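Vanadium-dependent haloperoxidase (Zobellia galactanivorans, PDB 4CIT) probably uses a bound vanadate to catalyse the oxidation of iodide by hydrogen peroxide, as a bacterial vanadium-dependent iodoperoxidase. Local coordinates at residues A[46-51]-A[63-68]; A[210-215]-A[317-322]; A[307-312]-A[380-385]. All coordinates share one frame; numbering follows the deposited sequence.

The three contacts tie together parts of one mostly helical chain. Interaction 1 pairs the neighbouring helices 38-55 and 59-80, interaction 2 lays the loop 210-215 on helix 307-335, and interaction 3 joins the start of that same helix to the end of helix 367-383. Interactions 1 and 2 have centres about 15 Å apart and touch directly: the ring of Tyr-68 meets that of Phe-212, with Tyr-68 CE1 3.5 Å from Phe-212 CE1. Interactions 2 and 3 have centres about 17 Å apart and share a helix without touching. That helix also carries Lys-332, a residue of the vanadate pocket, while Gly-367 and His-368 of the pocket lie at the start of helix 367-383.

Interaction 1. Residues A[46-51]-A[63-68]; sequences DRVTEI and SRIFAY
Val-48 and Ile-65 meet in a buried, wholly side-chain contact between consecutive helices, 38-55 and 59-80, which form a nearly antiparallel hairpin. The short segments run at 160° to each other with axes 11.0 Å apart, a wide spacing bridged by Val-48 and Ile-65 and by the longer reach of the Phe-66 ring. Val-48 CG2 lies 3.7 Å from Ile-65 CG2, and both methyls stand anti to their own backbone N; branched aliphatic residues suit this place because each turns a methyl into the gap between the helices, where apolar atoms need no polar partner. Phe-66 reaches farther. With CG anti to its carbonyl carbon (chi1 -74°), its ring extends to the other helix, where CE1 comes 4.2 Å from Val-48 CG1. Thr-49 lies at the edge of this ring, near its plane, with OG1 3.4 Å from Phe-66 CZ. The hydroxyl is not stranded there, since it hydrogen-bonds to the carbonyl of Ile-45 one turn earlier; with that bond made, Thr-49 can set OG1 against the ring edge. Ile-45 and Met-52, from the same helix as Val-48, also touch the Phe-66 side chain. Helix 108-123 lies against both partners, through Ser-120 on Val-48 and Leu-123 on Ile-65.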
ATOM      1  N   ASP A  46       3.746  -8.415  -9.157  1.00 12.58           N
ATOM      2  CA  ASP A  46       2.505  -9.122  -9.488  1.00 14.88           C
ATOM      3  C   ASP A  46       2.441 -10.488  -8.795  1.00 15.29           C
ATOM      4  O   ASP A  46       1.381 -10.836  -8.286  1.00 14.34           O
ATOM      5  CB  ASP A  46       2.420  -9.428 -10.989  1.00 17.99           C
ATOM      6  CG  ASP A  46       2.133  -8.189 -11.892  1.00 23.42           C
ATOM      7  OD1 ASP A  46       1.706  -7.130 -11.351  1.00 27.66           O
ATOM      8  OD2 ASP A  46       2.390  -8.307 -13.174  1.00 24.45           O
ATOM      9  N   ARG A  47       3.576 -11.232  -8.754  1.00 13.12           N
ATOM     10  CA  ARG A  47       3.543 -12.520  -8.107  1.00 12.17           C
ATOM     11  C   ARG A  47       3.326 -12.345  -6.599  1.00 12.15           C
ATOM     12  O   ARG A  47       2.575 -13.097  -5.966  1.00 11.69           O
ATOM     13  CB  ARG A  47       4.834 -13.287  -8.359  1.00 12.12           C
ATOM     14  CG  ARG A  47       4.932 -14.687  -7.763  1.00 13.07           C
ATOM     15  CD  ARG A  47       3.787 -15.596  -8.079  1.00 15.19           C
ATOM     16  NE  ARG A  47       3.636 -15.831  -9.518  1.00 15.77           N
ATOM     17  CZ  ARG A  47       4.274 -16.806 -10.187  1.00 18.71           C
ATOM     18  NH1 ARG A  47       5.084 -17.674  -9.570  1.00 18.54           N
ATOM     19  NH2 ARG A  47       4.038 -16.962 -11.482  1.00 21.83           N
ATOM     20  N   VAL A  48       4.020 -11.404  -5.988  1.00 12.01           N
ATOM     21  CA  VAL A  48       3.872 -11.229  -4.527  1.00 12.95           C
ATOM     22  C   VAL A  48       2.442 -10.809  -4.187  1.00 13.61           C
ATOM     23  O   VAL A  48       1.897 -11.236  -3.150  1.00 15.03           O
ATOM     24  CB  VAL A  48       5.010 -10.392  -3.902  1.00 14.58           C
ATOM     25  CG1 VAL A  48       4.699  -8.991  -4.079  1.00 15.64           C
ATOM     26  CG2 VAL A  48       5.192 -10.758  -2.393  1.00 15.64           C
ATOM     27  N   THR A  49       1.873 -10.019  -5.051  1.00 13.13           N
ATOM     28  CA  THR A  49       0.490  -9.622  -4.930  1.00 15.48           C
ATOM     29  C   THR A  49      -0.437 -10.837  -4.882  1.00 16.39           C
ATOM     30  O   THR A  49      -1.367 -10.974  -3.979  1.00 17.30           O
ATOM     31  CB  THR A  49       0.087  -8.572  -5.999  1.00 15.70           C
ATOM     32  OG1 THR A  49       0.822  -7.354  -5.780  1.00 17.14           O
ATOM     33  CG2 THR A  49      -1.332  -8.200  -5.874  1.00 17.78           C
ATOM     34  N   GLU A  50      -0.239 -11.706  -5.833  1.00 15.12           N
ATOM     35  CA  GLU A  50      -1.050 -12.937  -5.917  1.00 17.34           C
ATOM     36  C   GLU A  50      -0.867 -13.827  -4.692  1.00 15.96           C
ATOM     37  O   GLU A  50      -1.853 -14.307  -4.109  1.00 17.02           O
ATOM     38  CB  GLU A  50      -0.674 -13.727  -7.162  1.00 19.80           C
ATOM     39  CG  GLU A  50      -1.031 -13.027  -8.440  1.00 25.64           C
ATOM     40  CD  GLU A  50      -0.170 -13.506  -9.635  1.00 33.63           C
ATOM     41  OE1 GLU A  50       0.604 -14.477  -9.502  1.00 43.54           O
ATOM     42  OE2 GLU A  50      -0.239 -12.887 -10.722  1.00 44.19           O
ATOM     43  N   ILE A  51       0.366 -13.937  -4.221  1.00 13.60           N
ATOM     44  CA  ILE A  51       0.650 -14.750  -3.063  1.00 13.37           C
ATOM     45  C   ILE A  51       0.001 -14.180  -1.796  1.00 15.21           C
ATOM     46  O   ILE A  51      -0.500 -14.923  -0.942  1.00 15.48           O
ATOM     47  CB  ILE A  51       2.157 -14.934  -2.868  1.00 14.57           C
ATOM     48  CG1 ILE A  51       2.735 -15.593  -4.149  1.00 16.04           C
ATOM     49  CG2 ILE A  51       2.452 -15.674  -1.532  1.00 14.34           C
ATOM     50  CD1 ILE A  51       4.273 -15.728  -4.087  1.00 16.86           C
ATOM     51  N   SER A  63       1.467  -3.589   3.095  1.00 12.08           N
ATOM     52  CA  SER A  63       2.269  -2.410   2.778  1.00 12.44           C
ATOM     53  C   SER A  63       3.738  -2.597   3.129  1.00 11.21           C
ATOM     54  O   SER A  63       4.655  -2.129   2.465  1.00 11.25           O
ATOM     55  CB  SER A  63       1.715  -1.139   3.427  1.00 12.70           C
ATOM     56  OG  SER A  63       1.819  -1.209   4.835  1.00 12.30           O
ATOM     57  N   ARG A  64       3.959  -3.414   4.141  1.00 11.36           N
ATOM     58  CA  ARG A  64       5.309  -3.707   4.606  1.00 11.94           C
ATOM     59  C   ARG A  64       6.000  -4.664   3.566  1.00 11.62           C
ATOM     60  O   ARG A  64       7.172  -4.558   3.230  1.00 11.05           O
ATOM     61  CB  ARG A  64       5.226  -4.342   5.985  1.00 13.35           C
ATOM     62  CG  ARG A  64       6.544  -4.801   6.579  1.00 14.30           C
ATOM     63  CD  ARG A  64       6.406  -5.294   8.050  1.00 12.77           C
ATOM     64  NE  ARG A  64       7.695  -5.694   8.576  1.00 13.05           N
ATOM     65  CZ  ARG A  64       8.280  -6.855   8.499  1.00 13.73           C
ATOM     66  NH1 ARG A  64       7.709  -7.889   7.874  1.00 15.37           N
ATOM     67  NH2 ARG A  64       9.444  -6.985   9.065  1.00 15.03           N
ATOM     68  N   ILE A  65       5.237  -5.615   3.058  1.00 11.14           N
ATOM     69  CA  ILE A  65       5.678  -6.586   2.001  1.00 12.04           C
ATOM     70  C   ILE A  65       6.101  -5.884   0.702  1.00 11.10           C
ATOM     71  O   ILE A  65       7.068  -6.264   0.091  1.00 10.92           O
ATOM     72  CB  ILE A  65       4.568  -7.612   1.757  1.00 13.06           C
ATOM     73  CG1 ILE A  65       4.401  -8.461   3.045  1.00 15.68           C
ATOM     74  CG2 ILE A  65       4.977  -8.539   0.612  1.00 13.43           C
ATOM     75  CD1 ILE A  65       3.196  -9.374   3.022  1.00 19.51           C
ATOM     76  N   PHE A  66       5.401  -4.817   0.290  1.00 10.66           N
ATOM     77  CA  PHE A  66       5.773  -4.042  -0.885  1.00 10.62           C
ATOM     78  C   PHE A  66       7.003  -3.173  -0.661  1.00 10.28           C
ATOM     79  O   PHE A  66       7.823  -3.085  -1.545  1.00 10.93           O
ATOM     80  CB  PHE A  66       4.617  -3.138  -1.337  1.00 10.83           C
ATOM     81  CG  PHE A  66       3.516  -3.887  -1.994  1.00 11.02           C
ATOM     82  CD1 PHE A  66       3.753  -4.666  -3.086  1.00 12.17           C
ATOM     83  CD2 PHE A  66       2.222  -3.725  -1.559  1.00 11.59           C
ATOM     84  CE1 PHE A  66       2.716  -5.333  -3.700  1.00 11.46           C
ATOM     85  CE2 PHE A  66       1.178  -4.420  -2.121  1.00 12.24           C
ATOM     86  CZ  PHE A  66       1.429  -5.236  -3.207  1.00 11.84           C
ATOM     87  N   ALA A  67       7.157  -2.575   0.518  1.00  9.29           N
ATOM     88  CA  ALA A  67       8.189  -1.584   0.712  1.00  9.10           C
ATOM     89  C   ALA A  67       9.624  -2.054   0.784  1.00  9.00           C
ATOM     90  O   ALA A  67      10.477  -1.518   0.083  1.00 10.81           O
ATOM     91  CB  ALA A  67       7.918  -0.760   1.954  1.00 10.15           C
ATOM     92  N   TYR A  68       9.893  -3.057   1.614  1.00  9.07           N
ATOM     93  CA  TYR A  68      11.239  -3.499   1.826  1.00  8.82           C
ATOM     94  C   TYR A  68      11.954  -4.028   0.545  1.00  9.45           C
ATOM     95  O   TYR A  68      13.114  -3.693   0.306  1.00  8.46           O
ATOM     96  CB  TYR A  68      11.356  -4.536   2.928  1.00  9.29           C
ATOM     97  CG  TYR A  68      11.303  -3.893   4.295  1.00  9.37           C
ATOM     98  CD1 TYR A  68      12.392  -3.131   4.793  1.00  9.28           C
ATOM     99  CD2 TYR A  68      10.226  -4.084   5.093  1.00 10.36           C
ATOM    100  CE1 TYR A  68      12.361  -2.566   6.081  1.00 10.79           C
ATOM    101  CE2 TYR A  68      10.144  -3.490   6.366  1.00 12.56           C
ATOM    102  CZ  TYR A  68      11.214  -2.759   6.868  1.00 12.69           C
ATOM    103  OH  TYR A  68      11.148  -2.238   8.115  1.00 13.44           O
TER

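Interaction 2. Residues A[210-215]-A[317-322]; sequences RPFVLD and ASVAMA
Phe-212 and Val-213 anchor an irregular loop, between helices 172-175 and 235-253, on helix 307-335 of the PAP2-superfamily region, in a buried apolar contact. Val-319 is its hub: the single methyl CG1 meets both loop residues. It stands anti to the backbone N of Val-319 (chi1 170°), which directs it to Phe-212 CB at 3.6 Å and to Val-213 CG2 at 3.5 Å. The second approach is tighter than usual for two carbons, and the two valines cross at about a right angle, so the fit is close. Beta-branched valine suits both places, offering a compact methyl without a long chain to accommodate. One turn along the helix, Ala-322 presents its CB at the edge of the Phe-212 ring, near the ring plane, 3.7 Å from CE2; so small a residue lets the broad aromatic ring lie close to the helix backbone. The ring gets there because CG is anti to the carbonyl carbon of Phe-212 (chi1 -72°).

The backbone of the loop is held by the next residue of the helix. Asp-323 accepts hydrogen bonds from the amides of Phe-212 through OD1 and of Val-213 and Leu-214 through OD2, satisfying three N-H groups that a loop without regular structure would otherwise have to pair elsewhere. The Phe-212 ring also packs against Tyr-68 of helix 59-80. Helix 426-446 reaches the loop through Phe-442 on Val-213 and Leu-439 on Leu-214, while helix 367-383 touches Ala-320 through Val-378.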
ATOM      1  N   ARG A 210       8.296   0.134  13.370  1.00  9.91           N
ATOM      2  CA  ARG A 210       9.168   1.227  12.980  1.00 10.12           C
ATOM      3  C   ARG A 210       8.742   1.903  11.716  1.00  9.78           C
ATOM      4  O   ARG A 210       8.726   1.271  10.655  1.00 10.75           O
ATOM      5  CB  ARG A 210      10.571   0.670  12.789  1.00 11.28           C
ATOM      6  CG  ARG A 210      11.663   1.758  12.537  1.00 10.85           C
ATOM      7  CD  ARG A 210      12.975   1.167  12.161  1.00 11.99           C
ATOM      8  NE  ARG A 210      12.869   0.317  10.962  1.00 11.77           N
ATOM      9  CZ  ARG A 210      13.646  -0.704  10.670  1.00 12.10           C
ATOM     10  NH1 ARG A 210      14.647  -1.051  11.444  1.00 11.96           N
ATOM     11  NH2 ARG A 210      13.475  -1.322   9.555  1.00 11.29           N
ATOM     12  N   PRO A 211       8.411   3.201  11.759  1.00  9.85           N
ATOM     13  CA  PRO A 211       8.136   3.839  10.479  1.00 10.97           C
ATOM     14  C   PRO A 211       9.392   4.054   9.623  1.00 10.80           C
ATOM     15  O   PRO A 211      10.538   4.077  10.148  1.00 11.55           O
ATOM     16  CB  PRO A 211       7.568   5.198  10.883  1.00 12.13           C
ATOM     17  CG  PRO A 211       7.528   5.260  12.343  1.00 12.50           C
ATOM     18  CD  PRO A 211       8.349   4.119  12.889  1.00 12.18           C
ATOM     19  N   PHE A 212       9.238   4.109   8.315  1.00 11.99           N
ATOM     20  CA  PHE A 212      10.384   4.430   7.429  1.00 13.27           C
ATOM     21  C   PHE A 212      10.868   5.852   7.480  1.00 12.66           C
ATOM     22  O   PHE A 212      12.081   6.102   7.497  1.00 12.48           O
ATOM     23  CB  PHE A 212       9.989   4.099   5.971  1.00 12.99           C
ATOM     24  CG  PHE A 212       9.912   2.640   5.675  1.00 12.70           C
ATOM     25  CD1 PHE A 212      11.068   1.861   5.536  1.00 15.09           C
ATOM     26  CD2 PHE A 212       8.696   1.984   5.573  1.00 16.79           C
ATOM     27  CE1 PHE A 212      10.963   0.511   5.213  1.00 13.52           C
ATOM     28  CE2 PHE A 212       8.601   0.597   5.327  1.00 16.89           C
ATOM     29  CZ  PHE A 212       9.769  -0.118   5.059  1.00 15.01           C
ATOM     30  N   VAL A 213       9.938   6.817   7.454  1.00 11.67           N
ATOM     31  CA  VAL A 213      10.254   8.263   7.304  1.00 13.36           C
ATOM     32  C   VAL A 213       9.723   9.117   8.478  1.00 12.97           C
ATOM     33  O   VAL A 213      10.290  10.171   8.887  1.00 14.98           O
ATOM     34  CB  VAL A 213       9.599   8.806   5.988  1.00 14.66           C
ATOM     35  CG1 VAL A 213      10.119  10.163   5.648  1.00 17.45           C
ATOM     36  CG2 VAL A 213       9.804   7.870   4.791  1.00 16.11           C
ATOM     37  N   LEU A 214       8.592   8.701   9.051  1.00 12.02           N
ATOM     38  CA  LEU A 214       7.972   9.468  10.135  1.00 12.93           C
ATOM     39  C   LEU A 214       8.916   9.554  11.298  1.00 13.59           C
ATOM     40  O   LEU A 214       9.701   8.622  11.547  1.00 13.18           O
ATOM     41  CB  LEU A 214       6.717   8.842  10.667  1.00 12.60           C
ATOM     42  CG  LEU A 214       5.622   8.554   9.644  1.00 13.73           C
ATOM     43  CD1 LEU A 214       4.432   7.870  10.309  1.00 15.17           C
ATOM     44  CD2 LEU A 214       5.267   9.819   8.933  1.00 13.30           C
ATOM     45  N   ASP A 215       8.836  10.678  11.996  1.00 13.04           N
ATOM     46  CA  ASP A 215       9.550  10.804  13.278  1.00 14.56           C
ATOM     47  C   ASP A 215       8.935   9.958  14.379  1.00 14.70           C
ATOM     48  O   ASP A 215       9.630   9.468  15.298  1.00 17.53           O
ATOM     49  CB  ASP A 215       9.589  12.268  13.680  1.00 17.99           C
ATOM     50  CG  ASP A 215      10.367  13.120  12.688  1.00 22.26           C
ATOM     51  OD1 ASP A 215      11.462  12.705  12.244  1.00 21.61           O
ATOM     52  OD2 ASP A 215       9.846  14.223  12.333  1.00 23.25           O
ATOM     53  N   ALA A 317       6.594   5.556  -3.544  1.00 10.42           N
ATOM     54  CA  ALA A 317       5.149   5.238  -3.304  1.00 11.53           C
ATOM     55  C   ALA A 317       4.945   4.214  -2.197  1.00 11.45           C
ATOM     56  O   ALA A 317       4.115   4.415  -1.256  1.00  9.41           O
ATOM     57  CB  ALA A 317       4.416   4.839  -4.554  1.00 12.61           C
ATOM     58  N   SER A 318       5.752   3.142  -2.237  1.00 10.73           N
ATOM     59  CA  SER A 318       5.581   2.075  -1.281  1.00  9.74           C
ATOM     60  C   SER A 318       6.037   2.520   0.111  1.00  9.50           C
ATOM     61  O   SER A 318       5.408   2.126   1.098  1.00  9.41           O
ATOM     62  CB  SER A 318       6.168   0.764  -1.748  1.00 10.12           C
ATOM     63  OG  SER A 318       7.569   0.864  -1.874  1.00 11.75           O
ATOM     64  N   VAL A 319       7.144   3.243   0.221  1.00  9.54           N
ATOM     65  CA  VAL A 319       7.538   3.792   1.503  1.00 10.79           C
ATOM     66  C   VAL A 319       6.497   4.744   2.116  1.00 11.36           C
ATOM     67  O   VAL A 319       6.090   4.613   3.270  1.00 11.77           O
ATOM     68  CB  VAL A 319       8.907   4.447   1.402  1.00 13.37           C
ATOM     69  CG1 VAL A 319       9.212   5.220   2.635  1.00 16.46           C
ATOM     70  CG2 VAL A 319       9.964   3.354   1.141  1.00 14.13           C
ATOM     71  N   ALA A 320       5.961   5.638   1.296  1.00  9.19           N
ATOM     72  CA  ALA A 320       4.897   6.490   1.753  1.00  9.66           C
ATOM     73  C   ALA A 320       3.673   5.677   2.220  1.00  8.79           C
ATOM     74  O   ALA A 320       3.094   6.054   3.278  1.00  8.71           O
ATOM     75  CB  ALA A 320       4.528   7.511   0.710  1.00  9.76           C
ATOM     76  N   MET A 321       3.216   4.688   1.450  1.00  8.41           N
ATOM     77  CA  MET A 321       2.057   3.941   1.843  1.00  9.12           C
ATOM     78  C   MET A 321       2.263   3.176   3.158  1.00  9.12           C
ATOM     79  O   MET A 321       1.296   2.990   3.921  1.00 10.29           O
ATOM     80  CB  MET A 321       1.607   3.021   0.740  1.00  9.59           C
ATOM     81  CG  MET A 321       0.961   3.764  -0.410  1.00 10.67           C
ATOM     82  SD  MET A 321       0.216   2.633  -1.652  1.00  9.76           S
ATOM     83  CE  MET A 321       1.551   2.174  -2.613  1.00 15.57           C
ATOM     84  N   ALA A 322       3.463   2.645   3.369  1.00  9.23           N
ATOM     85  CA  ALA A 322       3.732   1.840   4.572  1.00 10.35           C
ATOM     86  C   ALA A 322       3.624   2.831   5.742  1.00 11.38           C
ATOM     87  O   ALA A 322       2.929   2.506   6.767  1.00  9.81           O
ATOM     88  CB  ALA A 322       5.090   1.217   4.526  1.00 11.45           C
TER

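Interaction 3. Residues A[307-312]-A[380-385]; sequences FAKTLF and TEVFGD
Val-382 receives two side chains from the first turns of helix 307-335, Lys-309 and Phe-312. Its CG2 lies 4.0 Å from CE2 of Phe-312, while CG1 meets the same ring carbon at 4.1 Å and Lys-309 CE at 4.0 Å. Valine suits this spot because its branched end puts both methyls on the Phe-312 ring and leaves CG1 to meet the lysine chain as well. Lysine suits the partly exposed flank for another reason: its methylene chain packs on the valine while its ammonium goes to water. The chain bends at chi2 (61°) and again at chi4 (-65°), and NZ donates to a water at 2.8 Å. That water in turn donates to the carbonyl O of Val-382 at 2.7 Å, so a bridge to the backbone accompanies the apolar contact.

Farther out, Val-382 CG1 also lies over the centre of one face of the neighbouring Phe-383 ring, 3.6 Å above its plane. Gly-384, with positive phi, is the first residue to leave helical geometry, a backbone shape that glycine takes up readily. Between the same two helices Glu-381 makes a salt bridge to Lys-316. The Phe-312 ring meets that of Tyr-84, a sodium-site residue, while Phe-383 rests on Ala-299 and Ala-300 of helix 288-302.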
ATOM      1  N   PHE A 307      14.118   1.335 -16.126  1.00 10.95           N
ATOM      2  CA  PHE A 307      14.208   0.532 -14.915  1.00 10.53           C
ATOM      3  C   PHE A 307      14.377   1.401 -13.690  1.00 10.89           C
ATOM      4  O   PHE A 307      13.706   1.203 -12.647  1.00 10.25           O
ATOM      5  CB  PHE A 307      15.370  -0.444 -15.024  1.00 11.50           C
ATOM      6  CG  PHE A 307      15.393  -1.440 -13.895  1.00 11.80           C
ATOM      7  CD1 PHE A 307      16.110  -1.181 -12.688  1.00 12.62           C
ATOM      8  CD2 PHE A 307      14.733  -2.666 -14.002  1.00 12.07           C
ATOM      9  CE1 PHE A 307      16.171  -2.108 -11.684  1.00 11.64           C
ATOM     10  CE2 PHE A 307      14.822  -3.613 -12.995  1.00 12.61           C
ATOM     11  CZ  PHE A 307      15.448  -3.309 -11.802  1.00 11.35           C
ATOM     12  N   ALA A 308      15.366   2.302 -13.710  1.00 12.40           N
ATOM     13  CA  ALA A 308      15.654   3.161 -12.573  1.00 12.08           C
ATOM     14  C   ALA A 308      14.535   4.117 -12.208  1.00 11.94           C
ATOM     15  O   ALA A 308      14.250   4.251 -11.015  1.00 10.32           O
ATOM     16  CB  ALA A 308      16.964   3.923 -12.730  1.00 13.01           C
ATOM     17  N   LYS A 309      13.890   4.732 -13.192  1.00  9.71           N
ATOM     18  CA  LYS A 309      12.790   5.666 -12.944  1.00 10.49           C
ATOM     19  C   LYS A 309      11.577   4.888 -12.387  1.00 10.14           C
ATOM     20  O   LYS A 309      10.936   5.327 -11.459  1.00  9.89           O
ATOM     21  CB  LYS A 309      12.410   6.381 -14.204  1.00 10.94           C
ATOM     22  CG  LYS A 309      11.188   7.276 -14.149  1.00 12.67           C
ATOM     23  CD  LYS A 309      11.328   8.370 -13.181  1.00 16.29           C
ATOM     24  CE  LYS A 309      10.138   9.359 -13.356  1.00 20.12           C
ATOM     25  NZ  LYS A 309      10.107  10.083 -14.673  1.00 21.86           N
ATOM     26  N   THR A 310      11.352   3.746 -12.945  1.00 10.17           N
ATOM     27  CA  THR A 310      10.256   2.848 -12.425  1.00 11.26           C
ATOM     28  C   THR A 310      10.486   2.529 -10.955  1.00 12.01           C
ATOM     29  O   THR A 310       9.574   2.621 -10.127  1.00 11.40           O
ATOM     30  CB  THR A 310      10.139   1.566 -13.245  1.00 13.07           C
ATOM     31  OG1 THR A 310       9.792   1.912 -14.558  1.00 12.81           O
ATOM     32  CG2 THR A 310       9.038   0.606 -12.691  1.00 13.05           C
ATOM     33  N   LEU A 311      11.692   2.058 -10.602  1.00 11.68           N
ATOM     34  CA  LEU A 311      12.023   1.762  -9.208  1.00 12.88           C
ATOM     35  C   LEU A 311      11.973   2.872  -8.268  1.00 12.48           C
ATOM     36  O   LEU A 311      11.466   2.761  -7.178  1.00 12.43           O
ATOM     37  CB  LEU A 311      13.362   1.061  -9.180  1.00 13.46           C
ATOM     38  CG  LEU A 311      13.762   0.268  -8.017  1.00 16.58           C
ATOM     39  CD1 LEU A 311      12.640  -0.630  -7.453  1.00 14.61           C
ATOM     40  CD2 LEU A 311      15.006  -0.527  -8.452  1.00 16.15           C
ATOM     41  N   PHE A 312      12.462   4.041  -8.683  1.00 11.49           N
ATOM     42  CA  PHE A 312      12.281   5.259  -7.980  1.00 10.42           C
ATOM     43  C   PHE A 312      10.819   5.510  -7.642  1.00  9.52           C
ATOM     44  O   PHE A 312      10.496   5.774  -6.484  1.00 10.40           O
ATOM     45  CB  PHE A 312      12.837   6.351  -8.856  1.00 11.66           C
ATOM     46  CG  PHE A 312      12.472   7.738  -8.482  1.00 11.37           C
ATOM     47  CD1 PHE A 312      13.099   8.392  -7.484  1.00 13.49           C
ATOM     48  CD2 PHE A 312      11.571   8.437  -9.265  1.00 13.08           C
ATOM     49  CE1 PHE A 312      12.766   9.722  -7.181  1.00 14.00           C
ATOM     50  CE2 PHE A 312      11.294   9.761  -9.022  1.00 14.09           C
ATOM     51  CZ  PHE A 312      11.840  10.398  -7.957  1.00 14.01           C
ATOM     52  N   THR A 380       1.595  12.086  -7.937  1.00  9.71           N
ATOM     53  CA  THR A 380       1.498  13.431  -8.533  1.00  9.80           C
ATOM     54  C   THR A 380       2.875  14.104  -8.596  1.00 10.47           C
ATOM     55  O   THR A 380       3.235  14.740  -9.576  1.00 10.93           O
ATOM     56  CB  THR A 380       0.500  14.260  -7.808  1.00 10.71           C
ATOM     57  OG1 THR A 380      -0.763  13.555  -7.836  1.00 10.83           O
ATOM     58  CG2 THR A 380       0.382  15.690  -8.444  1.00 12.34           C
ATOM     59  N   GLU A 381       3.669  13.946  -7.568  1.00 10.16           N
ATOM     60  CA  GLU A 381       4.989  14.526  -7.522  1.00 11.91           C
ATOM     61  C   GLU A 381       5.902  13.843  -8.539  1.00 12.63           C
ATOM     62  O   GLU A 381       6.651  14.543  -9.221  1.00 14.75           O
ATOM     63  CB  GLU A 381       5.638  14.401  -6.169  1.00 14.78           C
ATOM     64  CG  GLU A 381       6.999  15.136  -6.027  1.00 20.07           C
ATOM     65  CD  GLU A 381       8.247  14.381  -6.525  1.00 29.00           C
ATOM     66  OE1 GLU A 381       8.411  13.163  -6.246  1.00 23.65           O
ATOM     67  OE2 GLU A 381       9.098  15.040  -7.243  1.00 38.61           O
ATOM     68  N   VAL A 382       5.799  12.543  -8.697  1.00 10.06           N
ATOM     69  CA  VAL A 382       6.683  11.827  -9.668  1.00 10.12           C
ATOM     70  C   VAL A 382       6.288  11.992 -11.108  1.00 10.53           C
ATOM     71  O   VAL A 382       7.186  12.291 -11.973  1.00 10.83           O
ATOM     72  CB  VAL A 382       6.795  10.318  -9.291  1.00 10.64           C
ATOM     73  CG1 VAL A 382       7.473   9.461 -10.365  1.00 10.91           C
ATOM     74  CG2 VAL A 382       7.418  10.178  -7.975  1.00 11.68           C
ATOM     75  N   PHE A 383       5.002  11.840 -11.433  1.00 10.21           N
ATOM     76  CA  PHE A 383       4.493  11.736 -12.780  1.00 10.80           C
ATOM     77  C   PHE A 383       3.674  12.948 -13.242  1.00 11.81           C
ATOM     78  O   PHE A 383       3.409  13.102 -14.430  1.00 13.49           O
ATOM     79  CB  PHE A 383       3.646  10.506 -12.960  1.00 10.84           C
ATOM     80  CG  PHE A 383       4.385   9.226 -12.820  1.00 11.07           C
ATOM     81  CD1 PHE A 383       5.319   8.865 -13.790  1.00 12.03           C
ATOM     82  CD2 PHE A 383       4.140   8.382 -11.759  1.00 11.44           C
ATOM     83  CE1 PHE A 383       5.976   7.615 -13.725  1.00 12.59           C
ATOM     84  CE2 PHE A 383       4.872   7.174 -11.646  1.00 11.18           C
ATOM     85  CZ  PHE A 383       5.734   6.803 -12.664  1.00 10.95           C
ATOM     86  N   GLY A 384       3.303  13.792 -12.298  1.00 11.63           N
ATOM     87  CA  GLY A 384       2.660  15.096 -12.597  1.00 12.43           C
ATOM     88  C   GLY A 384       1.162  15.042 -12.281  1.00 11.88           C
ATOM     89  O   GLY A 384       0.589  13.970 -11.995  1.00 11.51           O
ATOM     90  N   ASP A 385       0.578  16.242 -12.204  1.00 11.27           N
ATOM     91  CA  ASP A 385      -0.877  16.449 -12.054  1.00 13.36           C
ATOM     92  C   ASP A 385      -1.496  16.308 -13.353  1.00 12.75           C
ATOM     93  O   ASP A 385      -0.836  16.317 -14.370  1.00 15.69           O
ATOM     94  CB  ASP A 385      -1.208  17.819 -11.392  1.00 14.40           C
ATOM     95  CG  ASP A 385      -2.660  17.874 -10.762  1.00 18.77           C
ATOM     96  OD1 ASP A 385      -3.346  16.824 -10.582  1.00 16.88           O
ATOM     97  OD2 ASP A 385      -3.077  19.024 -10.451  1.00 20.52           O
TER
HETATM   98  O   HOH W   1       8.146  12.143 -14.502  1.00 18.94           O